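Local structure of p-47 protein (Clostridium botulinum E1 str. 'BoNT E Beluga', 5WIX) at residues D401-I406 / L412-V417; G203-L208 / T221-S226. The protein is of unknown function but has a bactericidal/permeability-increasing-protein-like TULIP fold, a type of fold often used elsewhere to bind lipids. One frame throughout, in Å; residues are numbered along the deposited sequence.

Interaction 1: residues D401-I406 / L412-V417; sequences DIINDI and LKISEV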
# COMPACT_ATOMS: atom_id res chain seq x y z
N ASP A 401 2.87 11.53 -4.51
CA ASP A 401 4.24 11.27 -4.11
C ASP A 401 4.32 9.91 -3.43
O ASP A 401 5.26 9.14 -3.65
CB ASP A 401 4.76 12.38 -3.19
CG ASP A 401 5.34 13.56 -3.95
OD1 ASP A 401 5.28 13.57 -5.20
OD2 ASP A 401 5.84 14.50 -3.29
N ILE A 402 3.30 9.60 -2.63
CA ILE A 402 3.27 8.38 -1.83
C ILE A 402 3.12 7.13 -2.68
O ILE A 402 3.81 6.15 -2.47
CB ILE A 402 2.13 8.40 -0.79
CG1 ILE A 402 2.57 9.18 0.46
CG2 ILE A 402 1.72 6.97 -0.40
CD1 ILE A 402 1.43 9.43 1.46
N ILE A 403 2.21 7.15 -3.65
CA ILE A 403 2.01 5.94 -4.41
C ILE A 403 3.29 5.69 -5.22
O ILE A 403 3.79 4.57 -5.27
CB ILE A 403 0.73 6.00 -5.30
CG1 ILE A 403 0.36 4.59 -5.79
CG2 ILE A 403 0.89 6.97 -6.47
CD1 ILE A 403 -1.06 4.48 -6.28
N ASN A 404 3.89 6.77 -5.75
CA ASN A 404 5.10 6.66 -6.55
C ASN A 404 6.41 6.47 -5.75
O ASN A 404 7.49 6.37 -6.34
CB ASN A 404 5.25 7.90 -7.44
CG ASN A 404 4.33 7.86 -8.65
OD1 ASN A 404 4.14 6.81 -9.26
ND2 ASN A 404 3.76 9.01 -9.00
N ASP A 405 6.31 6.39 -4.43
CA ASP A 405 7.50 6.47 -3.57
C ASP A 405 8.32 5.19 -3.56
O ASP A 405 9.52 5.19 -3.84
CB ASP A 405 7.09 6.85 -2.14
CG ASP A 405 8.28 7.20 -1.25
OD1 ASP A 405 8.87 8.29 -1.45
OD2 ASP A 405 8.60 6.42 -0.33
N ILE A 406 7.66 4.09 -3.23
CA ILE A 406 8.37 2.83 -3.13
C ILE A 406 8.32 1.99 -4.43
O ILE A 406 9.36 1.78 -5.07
CB ILE A 406 7.82 2.01 -1.96
CG1 ILE A 406 7.90 2.86 -0.70
CG2 ILE A 406 8.65 0.77 -1.78
CD1 ILE A 406 9.30 3.34 -0.42
N LEU A 412 7.99 3.18 -13.96
CA LEU A 412 7.22 4.35 -14.36
C LEU A 412 6.44 4.97 -13.20
O LEU A 412 5.98 4.27 -12.29
CB LEU A 412 6.27 3.99 -15.50
CG LEU A 412 6.90 3.53 -16.81
CD1 LEU A 412 5.86 2.85 -17.67
CD2 LEU A 412 7.57 4.67 -17.57
N LYS A 413 6.31 6.29 -13.25
CA LYS A 413 5.48 7.01 -12.29
C LYS A 413 4.02 6.99 -12.73
O LYS A 413 3.71 6.80 -13.91
CB LYS A 413 5.94 8.47 -12.12
CG LYS A 413 7.45 8.70 -11.94
CD LYS A 413 7.98 8.25 -10.58
CE LYS A 413 9.48 8.52 -10.45
NZ LYS A 413 10.15 7.72 -9.38
N ILE A 414 3.14 7.20 -11.76
CA ILE A 414 1.71 7.33 -11.97
C ILE A 414 1.28 8.78 -12.17
O ILE A 414 1.60 9.64 -11.34
CB ILE A 414 0.93 6.76 -10.78
CG1 ILE A 414 1.15 5.26 -10.68
CG2 ILE A 414 -0.54 7.10 -10.88
CD1 ILE A 414 0.44 4.64 -9.51
N SER A 415 0.55 9.05 -13.24
CA SER A 415 0.14 10.41 -13.57
C SER A 415 -1.01 10.92 -12.70
O SER A 415 -0.93 12.03 -12.17
CB SER A 415 -0.26 10.51 -15.04
OG SER A 415 0.88 10.38 -15.87
N GLU A 416 -2.07 10.14 -12.58
CA GLU A 416 -3.24 10.60 -11.84
C GLU A 416 -3.70 9.59 -10.81
O GLU A 416 -3.77 8.39 -11.08
CB GLU A 416 -4.39 10.95 -12.81
N VAL A 417 -3.98 10.07 -9.60
CA VAL A 417 -4.57 9.27 -8.53
C VAL A 417 -6.09 9.26 -8.69
O VAL A 417 -6.73 10.31 -8.75
CB VAL A 417 -4.18 9.82 -7.13
CG1 VAL A 417 -4.97 9.12 -6.03
CG2 VAL A 417 -2.69 9.65 -6.89
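Asn404 reaches across to Ile414 and grips its backbone with both ends of its amide. At the root of the side chain, CB comes within 4.2 Å of Lys413 CD. The next atom, CG, stands anti to the carbonyl carbon (chi1 -77°), which sends the amide toward the other segment. Here Lys413 passes over one face of the amide, with its CB 3.9 Å from Asn404 CG and its CD similarly placed above that face. At the tip the two functions diverge. OD1 accepts from the backbone N of Ile414 at 2.7 Å, the N-H pointing nearly straight at it (161°). ND2 donates to Ile414 O at 3.2 Å, in the carbonyl plane and on a lone pair. Asparagine suits this place because its amide offers the same acceptor and donor as a peptide group, and so pairs with both polar backbone atoms of one residue much as a neighbouring strand would. The pair of bonds also fixes the rotation of the amide.

Ile414 lies just ahead of a classic beta bulge, where the chain runs into the edge strand of the six-stranded antiparallel sheet near the middle of the chain. In the bulge Ser415 and Glu416 both face Asn431 of strand 426-432.

Beside the polar clasp the contact turns apolar. Ile403, on helix 399-403, and Ile414 cross at about a right angle, and their CD1 atoms meet at 3.6 Å. Ile403 CG2 approaches Val417 CG2 more loosely, at 4.5 Å. Branched aliphatic residues fit here, since Ile403 also packs on Ile428 and Leu236, and Ile414 lies on Val234.

Interaction 2: residues G203-L208 / T221-S226; sequences GYLCIL and TNVDSS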
# COMPACT_ATOMS: atom_id res chain seq x y z
N GLY A 203 -4.66 -8.81 -11.53
CA GLY A 203 -3.50 -7.99 -11.30
C GLY A 203 -2.57 -8.73 -10.38
O GLY A 203 -3.01 -9.32 -9.40
N TYR A 204 -1.29 -8.71 -10.69
CA TYR A 204 -0.31 -9.26 -9.78
C TYR A 204 0.16 -8.18 -8.87
O TYR A 204 -0.21 -7.02 -9.02
CB TYR A 204 0.88 -9.88 -10.48
CG TYR A 204 1.67 -8.98 -11.40
CD1 TYR A 204 2.41 -7.92 -10.90
CD2 TYR A 204 1.74 -9.25 -12.76
CE1 TYR A 204 3.16 -7.12 -11.75
CE2 TYR A 204 2.48 -8.47 -13.61
CZ TYR A 204 3.19 -7.40 -13.10
OH TYR A 204 3.93 -6.61 -13.95
N LEU A 205 1.03 -8.55 -7.94
CA LEU A 205 1.24 -7.69 -6.83
C LEU A 205 2.37 -8.08 -5.91
O LEU A 205 2.87 -9.18 -5.94
CB LEU A 205 -0.07 -7.62 -6.05
CG LEU A 205 -0.86 -8.83 -5.65
CD1 LEU A 205 -0.55 -9.26 -4.23
CD2 LEU A 205 -2.29 -8.43 -5.78
N CYS A 206 2.76 -7.13 -5.07
CA CYS A 206 3.96 -7.25 -4.27
C CYS A 206 3.70 -6.81 -2.81
O CYS A 206 3.18 -5.72 -2.57
CB CYS A 206 5.06 -6.42 -4.93
SG CYS A 206 6.62 -6.53 -4.12
N ILE A 207 4.05 -7.67 -1.86
CA ILE A 207 3.69 -7.48 -0.46
C ILE A 207 4.91 -7.14 0.43
O ILE A 207 5.97 -7.73 0.25
CB ILE A 207 3.00 -8.76 0.09
CG1 ILE A 207 2.61 -9.71 -1.04
CG2 ILE A 207 1.74 -8.42 0.82
CD1 ILE A 207 1.91 -10.93 -0.51
N LEU A 208 4.75 -6.23 1.40
CA LEU A 208 5.86 -5.89 2.31
C LEU A 208 5.53 -5.69 3.79
O LEU A 208 4.38 -5.44 4.19
CB LEU A 208 6.58 -4.60 1.84
CG LEU A 208 5.96 -3.19 2.02
CD1 LEU A 208 5.94 -2.72 3.44
CD2 LEU A 208 6.73 -2.18 1.22
N THR A 221 -0.61 -15.05 1.76
CA THR A 221 -0.27 -14.29 0.58
C THR A 221 -1.56 -13.83 -0.07
O THR A 221 -1.54 -13.11 -1.07
CB THR A 221 0.59 -15.11 -0.40
OG1 THR A 221 0.05 -16.43 -0.55
CG2 THR A 221 2.03 -15.19 0.13
N ASN A 222 -2.69 -14.21 0.54
CA ASN A 222 -3.99 -13.76 0.07
C ASN A 222 -4.01 -12.23 0.02
O ASN A 222 -3.40 -11.56 0.85
CB ASN A 222 -5.10 -14.30 0.97
CG ASN A 222 -6.34 -14.71 0.19
OD1 ASN A 222 -6.55 -14.27 -0.95
ND2 ASN A 222 -7.18 -15.54 0.80
N VAL A 223 -4.66 -11.67 -0.98
CA VAL A 223 -4.67 -10.22 -1.15
C VAL A 223 -6.09 -9.72 -1.38
O VAL A 223 -6.95 -10.45 -1.89
CB VAL A 223 -3.75 -9.79 -2.32
CG1 VAL A 223 -4.43 -10.05 -3.59
CG2 VAL A 223 -3.48 -8.31 -2.24
N ASP A 224 -6.34 -8.49 -0.97
CA ASP A 224 -7.66 -7.94 -1.12
C ASP A 224 -7.81 -7.46 -2.55
O ASP A 224 -7.04 -6.60 -3.00
CB ASP A 224 -7.91 -6.79 -0.13
CG ASP A 224 -9.37 -6.37 -0.09
OD1 ASP A 224 -9.80 -5.76 0.89
OD2 ASP A 224 -10.11 -6.67 -1.05
N SER A 225 -8.80 -7.98 -3.26
CA SER A 225 -9.06 -7.54 -4.62
C SER A 225 -9.54 -6.09 -4.63
O SER A 225 -9.59 -5.46 -5.68
CB SER A 225 -10.10 -8.44 -5.29
OG SER A 225 -11.39 -7.86 -5.23
N SER A 226 -9.88 -5.56 -3.46
CA SER A 226 -10.26 -4.16 -3.33
C SER A 226 -9.17 -3.24 -3.87
O SER A 226 -9.49 -2.15 -4.37
CB SER A 226 -10.58 -3.80 -1.88
OG SER A 226 -10.92 -2.42 -1.70
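Just beyond Val223, the residue that meets Leu205, Asp224 OD2 accepts a hydrogen bond from the backbone N of Ser226 at 2.7 Å. The N-H approaches from above the carboxylate plane, 51° out of it, and closes an Asx turn. Aspartate suits the spot because its short side chain can fold back onto the backbone two residues on, shaping a loop that has no regular secondary structure.

The contact itself is largely apolar. Leu205, on strand 203-210, and Val223 reach toward each other tip to tip, with both methyls of each involved. Leu205 CD2 lies 3.5 Å from Val223 CG1, and Leu205 CD1 lies 3.7 Å from Val223 CG2. Val223 can present both branches because CG2 stands anti to its backbone N while CG1 sits between that N and the carbonyl carbon (chi1 77°). Further along the strand, Ile207 CD1 approaches Thr221 O at 4.1 Å and Thr221 CG2 at 4.3 Å. Val26 of the adjacent strand 25-30 touches both Ile207 and Val223, and Tyr195 adds to the packing on Val223. The loop between strands 203-210 and 234-238 is thus laid over the six-stranded sheet near the middle of the chain, consistent with the central sheet of BPI-like proteins. With aliphatic groups meeting across it, the contact depends on burial and close fit rather than on directed bonds, while the loop's polar turn is held from within.

In the fold
Interactions 1 and 2 reach the same six-stranded antiparallel sheet, about 18 Å apart between centres, toward its two sides. Strand 203-210 of interaction 2 is next to the outermost strand 187-195, whereas strand 414-422 of interaction 1 is the outermost on the other side; strands 25-30, 234-238 and 426-432 lie between. The contacts do not touch, although their nearest atoms, at Ile406 and Leu208, come within about 5 Å. In sequence they follow one another, 203-226 closing before 401-417 opens. Both lie near the centre of the elongated chain, where strands distant in sequence come together in one sheet, consistent with the central sheet of bactericidal/permeability-increasing protein.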